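Local coordinates for CbsA (Xanthomonas oryzae pv. oryzae, PDB 5XYH), which hydrolyses cellulose as an exoglucanase (1,4-beta-cellobiosidase) of glycoside hydrolase family 6, a cell-wall degrading enzyme of the rice bacterial blight pathogen, at residues 230-235 against 293-298; 340-345 against 357-362. All blocks are in the same frame, centred on the assembly; numbering follows the deposited sequence.

Contact 1: residues 230-235 against 293-298; sequences FITNTA and FLIDTG
Phe230 and Phe293 lie side by side on one face of a parallel strand pair, their rings nearly parallel (28° between planes) but slid apart, with little overlap and centroids 5.3 Å apart. What fills the offset is a CH-pi contact: CB of Phe230 sits over a face of the Phe293 ring, 3.6 Å from its CE2, while Thr232 CG2 comes to the edge of the same ring. Further along this face Thr232 OG1 runs beside Ile295 CG1, though its hydrogen bond goes to Glu271 on helix 271-284. On the other face, Ile231 turns CG1 anti to its own N (chi1 177°), which lays that branch against Leu294 CB at 3.7 Å. Backbone bonds join the strands in parallel register: Leu294 N to Phe230 O at 2.7 Å, Thr232 N to Leu294 O, and Asp296 N to Thr232 O. This pair belongs to the mostly parallel sheet of the family 6 catalytic domain, a distorted alpha/beta barrel, and its C-terminal ends run towards the side where such barrels carry their active site. There packing gives way to polar grips around Asp296. Asn233 ND2 reaches Asp296 O at 3.0 Å, nearly in line with the carbonyl. Backbone N-H groups hold the carboxylate: Ala235 N meets OD2 at 2.9 Å from above its plane, Gly298 N meets OD1 at 3.0 Å, closing an Asx turn, and Lys361 N adds a weak bond to OD2. Thr234 and Ala235, both partly exposed, direct their CB atoms away from 293-298, and Thr234 OG1 bonds to Asp193 instead.

Contact 2: residues 340-345 against 357-362; sequences AGIGMP and YVWGKG
This is a contact between a loop and the end of a strand, in which the irregular segment 340-345 lies across the end of strand 354-358 and the loop that follows it; the touching parts run 125° apart, and one hydrogen bond joins them. Trp359 supplies that bond. Its NE1 donates to Met344 O at 2.8 Å with an N-H...O angle of 158°, and the oxygen lies close to the indole plane, whereas the donor is tilted 29° from the carbonyl plane. Thr297 OG1 lies close enough to be a probable second partner of this oxygen. With CG beside the backbone N, the indole extends from the strand end towards the loop. The Ile342 side chain crosses that of Trp359 at about a right angle, with CG2 oblique to the ring, 3.4 Å from CZ2. Pro345 CA comes obliquely to NE1 at 3.7 Å, next to the bonded carbonyl. Val42 of helix 33-42 touches both Ile342 and Trp359, and Tyr45 meets the indole edge-to-face. At the partly exposed end, Met344 approaches Tyr357 obliquely: CB is 3.9 Å from CD2, and CG is 4.1 Å from both CD2 and CE2. The first torsion of the methionine sets CG near these ring atoms, while the turn at chi2 takes SD farther from the ring. A tryptophan just past a strand's end, its indole N-H tied to a main-chain carbonyl of a crossing loop, is here part of the loop architecture at the C-terminal ends of strands in the family 6 barrel.

Overall arrangement
The two contacts follow one another along the chain, contact 1 closing before contact 2 opens, and their centres lie about 9 Å apart. Strands 292-296 and 354-358 are parallel neighbours in the main sheet, so contact 2 continues beside contact 1, with strand 229-232 on the far side of 292-296. Thr297 makes a direct connection: its N probably bonds to Val358 O at 2.8 Å. Packing adds to this where Gly298 CA approaches Trp359 CD1 at 3.4 Å. Contact 1 is a buried strand pair near the chain's centre, while contact 2 places a loop over the adjoining strand end. Both reach the strands' C-terminal ends, the side on which family 6 barrels generally carry their active site.

Contact 1: residues 230-235 against 293-298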
loop_
_atom_site.group_PDB
_atom_site.type_symbol
_atom_site.label_atom_id
_atom_site.label_comp_id
_atom_site.label_asym_id
_atom_site.label_seq_id
_atom_site.Cartn_x
_atom_site.Cartn_y
_atom_site.Cartn_z
ATOM N N PHE A 230 11.089 3.263 -3.566
ATOM C CA PHE A 230 10.178 2.132 -3.513
ATOM C C PHE A 230 9.255 2.294 -2.317
ATOM O O PHE A 230 9.571 3.023 -1.376
ATOM C CB PHE A 230 10.954 0.820 -3.401
ATOM C CG PHE A 230 11.898 0.584 -4.545
ATOM C CD1 PHE A 230 13.197 1.062 -4.504
ATOM C CD2 PHE A 230 11.484 -0.127 -5.653
ATOM C CE1 PHE A 230 14.070 0.844 -5.554
ATOM C CE2 PHE A 230 12.339 -0.351 -6.709
ATOM C CZ PHE A 230 13.645 0.134 -6.656
ATOM N N ILE A 231 8.109 1.601 -2.340
ATOM C CA ILE A 231 7.218 1.566 -1.183
ATOM C C ILE A 231 6.788 0.131 -0.917
ATOM O O ILE A 231 6.433 -0.600 -1.845
ATOM C CB ILE A 231 5.973 2.478 -1.352
ATOM C CG1 ILE A 231 5.049 2.331 -0.141
ATOM C CG2 ILE A 231 5.211 2.193 -2.651
ATOM C CD1 ILE A 231 3.889 3.315 -0.096
ATOM N N THR A 232 6.802 -0.264 0.354
ATOM C CA THR A 232 6.320 -1.566 0.795
ATOM C C THR A 232 5.069 -1.405 1.661
ATOM O O THR A 232 4.779 -0.320 2.182
ATOM C CB THR A 232 7.396 -2.319 1.588
ATOM O OG1 THR A 232 7.476 -1.791 2.921
ATOM C CG2 THR A 232 8.766 -2.206 0.899
ATOM N N ASN A 233 4.318 -2.501 1.794
ATOM C CA ASN A 233 3.174 -2.641 2.700
ATOM C C ASN A 233 1.938 -1.876 2.253
ATOM O O ASN A 233 0.983 -1.768 3.045
ATOM C CB ASN A 233 3.506 -2.224 4.140
ATOM C CG ASN A 233 2.815 -3.113 5.174
ATOM O OD1 ASN A 233 2.682 -4.321 4.968
ATOM N ND2 ASN A 233 2.402 -2.523 6.300
ATOM N N THR A 234 1.905 -1.374 1.013
ATOM C CA THR A 234 0.761 -0.602 0.538
ATOM C C THR A 234 -0.523 -1.388 0.736
ATOM O O THR A 234 -0.669 -2.497 0.210
ATOM C CB THR A 234 0.924 -0.246 -0.940
ATOM O OG1 THR A 234 2.127 0.518 -1.131
ATOM C CG2 THR A 234 -0.262 0.600 -1.390
ATOM N N ALA A 235 -1.436 -0.821 1.520
ATOM C CA ALA A 235 -2.737 -1.413 1.800
ATOM C C ALA A 235 -2.636 -2.751 2.526
ATOM O O ALA A 235 -3.637 -3.478 2.614
ATOM C CB ALA A 235 -3.557 -1.580 0.509
ATOM N N PHE A 293 12.959 4.427 0.711
ATOM C CA PHE A 293 11.812 3.538 0.829
ATOM C C PHE A 293 10.706 4.198 1.639
ATOM O O PHE A 293 10.964 4.807 2.684
ATOM C CB PHE A 293 12.211 2.203 1.470
ATOM C CG PHE A 293 12.893 1.258 0.516
ATOM C CD1 PHE A 293 14.183 1.511 0.083
ATOM C CD2 PHE A 293 12.247 0.120 0.059
ATOM C CE1 PHE A 293 14.828 0.643 -0.807
ATOM C CE2 PHE A 293 12.882 -0.749 -0.826
ATOM C CZ PHE A 293 14.180 -0.483 -1.256
ATOM N N LEU A 294 9.472 4.081 1.145
ATOM C CA LEU A 294 8.290 4.363 1.941
ATOM C C LEU A 294 7.759 3.052 2.517
ATOM O O LEU A 294 7.922 1.981 1.920
ATOM C CB LEU A 294 7.201 5.051 1.107
ATOM C CG LEU A 294 7.636 6.250 0.264
ATOM C CD1 LEU A 294 6.466 6.876 -0.474
ATOM C CD2 LEU A 294 8.345 7.292 1.150
ATOM N N ILE A 295 7.145 3.141 3.697
ATOM C CA ILE A 295 6.381 2.039 4.272
ATOM C C ILE A 295 4.989 2.557 4.610
ATOM O O ILE A 295 4.847 3.603 5.251
ATOM C CB ILE A 295 7.064 1.437 5.513
ATOM C CG1 ILE A 295 8.448 0.884 5.119
ATOM C CG2 ILE A 295 6.174 0.341 6.119
ATOM C CD1 ILE A 295 9.337 0.453 6.294
ATOM N N ASP A 296 3.967 1.847 4.141
ATOM C CA ASP A 296 2.580 2.167 4.476
ATOM C C ASP A 296 2.295 1.656 5.883
ATOM O O ASP A 296 2.252 0.442 6.109
ATOM C CB ASP A 296 1.635 1.526 3.465
ATOM C CG ASP A 296 0.173 1.940 3.660
ATOM O OD1 ASP A 296 -0.181 2.526 4.721
ATOM O OD2 ASP A 296 -0.618 1.677 2.725
ATOM N N THR A 297 2.103 2.576 6.832
ATOM C CA THR A 297 1.878 2.215 8.225
ATOM C C THR A 297 0.460 2.533 8.680
ATOM O O THR A 297 0.209 2.662 9.882
ATOM C CB THR A 297 2.888 2.926 9.129
ATOM O OG1 THR A 297 2.740 4.349 8.982
ATOM C CG2 THR A 297 4.321 2.516 8.755
ATOM N N GLY A 298 -0.478 2.664 7.741
ATOM C CA GLY A 298 -1.824 3.053 8.112
ATOM C C GLY A 298 -2.579 2.012 8.917
ATOM O O GLY A 298 -3.464 2.362 9.705
#

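Contact 2: residues 340-345 against 357-362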
loop_
_atom_site.group_PDB
_atom_site.type_symbol
_atom_site.label_atom_id
_atom_site.label_comp_id
_atom_site.label_asym_id
_atom_site.label_seq_id
_atom_site.Cartn_x
_atom_site.Cartn_y
_atom_site.Cartn_z
ATOM N N ALA A 340 -6.472 -5.952 13.508
ATOM C CA ALA A 340 -5.471 -4.995 13.062
ATOM C C ALA A 340 -5.700 -3.635 13.707
ATOM O O ALA A 340 -6.823 -3.275 14.067
ATOM C CB ALA A 340 -5.505 -4.856 11.540
ATOM N N GLY A 341 -4.609 -2.879 13.858
ATOM C CA GLY A 341 -4.691 -1.526 14.351
ATOM C C GLY A 341 -3.900 -0.552 13.497
ATOM O O GLY A 341 -3.020 -0.930 12.723
ATOM N N ILE A 342 -4.246 0.730 13.647
ATOM C CA ILE A 342 -3.480 1.795 12.998
ATOM C C ILE A 342 -2.029 1.739 13.453
ATOM O O ILE A 342 -1.736 1.453 14.621
ATOM C CB ILE A 342 -4.105 3.163 13.315
ATOM C CG1 ILE A 342 -5.479 3.270 12.637
ATOM C CG2 ILE A 342 -3.165 4.299 12.895
ATOM C CD1 ILE A 342 -6.133 4.617 12.743
ATOM N N GLY A 343 -1.105 1.975 12.527
ATOM C CA GLY A 343 0.315 1.961 12.860
ATOM C C GLY A 343 0.883 3.353 13.062
ATOM O O GLY A 343 0.182 4.283 13.480
ATOM N N MET A 344 2.166 3.500 12.763
ATOM C CA MET A 344 2.821 4.792 12.939
ATOM C C MET A 344 2.094 5.864 12.131
ATOM O O MET A 344 1.761 5.637 10.954
ATOM C CB MET A 344 4.292 4.739 12.500
ATOM C CG MET A 344 5.265 4.094 13.493
ATOM S SD MET A 344 5.450 5.011 15.056
ATOM C CE MET A 344 6.146 6.573 14.495
ATOM N N PRO A 345 1.838 7.032 12.713
ATOM C CA PRO A 345 1.326 8.174 11.937
ATOM C C PRO A 345 2.287 8.540 10.820
ATOM O O PRO A 345 3.480 8.212 10.886
ATOM C CB PRO A 345 1.245 9.304 12.981
ATOM C CG PRO A 345 1.296 8.614 14.318
ATOM C CD PRO A 345 2.138 7.391 14.107
ATOM N N TYR A 357 7.249 7.271 6.648
ATOM C CA TYR A 357 6.080 6.425 6.882
ATOM C C TYR A 357 4.873 7.172 6.332
ATOM O O TYR A 357 4.720 8.366 6.591
ATOM C CB TYR A 357 5.871 6.121 8.367
ATOM C CG TYR A 357 7.029 5.424 9.062
ATOM C CD1 TYR A 357 7.781 4.448 8.421
ATOM C CD2 TYR A 357 7.358 5.744 10.368
ATOM C CE1 TYR A 357 8.849 3.815 9.063
ATOM C CE2 TYR A 357 8.410 5.124 11.021
ATOM C CZ TYR A 357 9.150 4.162 10.367
ATOM O OH TYR A 357 10.190 3.556 11.023
ATOM N N VAL A 358 4.034 6.484 5.547
ATOM C CA VAL A 358 2.883 7.112 4.908
ATOM C C VAL A 358 1.647 6.276 5.227
ATOM O O VAL A 358 1.734 5.086 5.536
ATOM C CB VAL A 358 3.044 7.259 3.373
ATOM C CG1 VAL A 358 4.293 8.085 3.011
ATOM C CG2 VAL A 358 3.075 5.890 2.699
ATOM N N TRP A 359 0.486 6.919 5.173
ATOM C CA TRP A 359 -0.776 6.182 5.228
ATOM C C TRP A 359 -1.213 6.029 3.779
ATOM O O TRP A 359 -1.941 6.862 3.232
ATOM C CB TRP A 359 -1.812 6.901 6.084
ATOM C CG TRP A 359 -1.551 6.746 7.537
ATOM C CD1 TRP A 359 -0.443 6.191 8.119
ATOM C CD2 TRP A 359 -2.423 7.116 8.607
ATOM N NE1 TRP A 359 -0.573 6.206 9.478
ATOM C CE2 TRP A 359 -1.774 6.779 9.809
ATOM C CE3 TRP A 359 -3.687 7.716 8.667
ATOM C CZ2 TRP A 359 -2.350 7.011 11.066
ATOM C CZ3 TRP A 359 -4.260 7.954 9.918
ATOM C CH2 TRP A 359 -3.592 7.601 11.095
ATOM N N GLY A 360 -0.703 4.972 3.142
ATOM C CA GLY A 360 -1.053 4.704 1.757
ATOM C C GLY A 360 -2.528 4.423 1.588
ATOM O O GLY A 360 -3.184 4.974 0.704
ATOM N N LYS A 361 -3.073 3.565 2.433
ATOM C CA LYS A 361 -4.507 3.341 2.471
ATOM C C LYS A 361 -5.030 3.834 3.809
ATOM O O LYS A 361 -4.641 3.308 4.859
ATOM C CB LYS A 361 -4.844 1.866 2.268
ATOM C CG LYS A 361 -6.324 1.574 2.470
ATOM C CD LYS A 361 -6.899 0.798 1.304
ATOM C CE LYS A 361 -8.360 0.426 1.585
ATOM N NZ LYS A 361 -8.936 -0.291 0.422
ATOM N N GLY A 362 -5.909 4.833 3.769
ATOM C CA GLY A 362 -6.515 5.368 4.979
ATOM C C GLY A 362 -7.356 4.352 5.724
ATOM O O GLY A 362 -8.280 3.761 5.152
#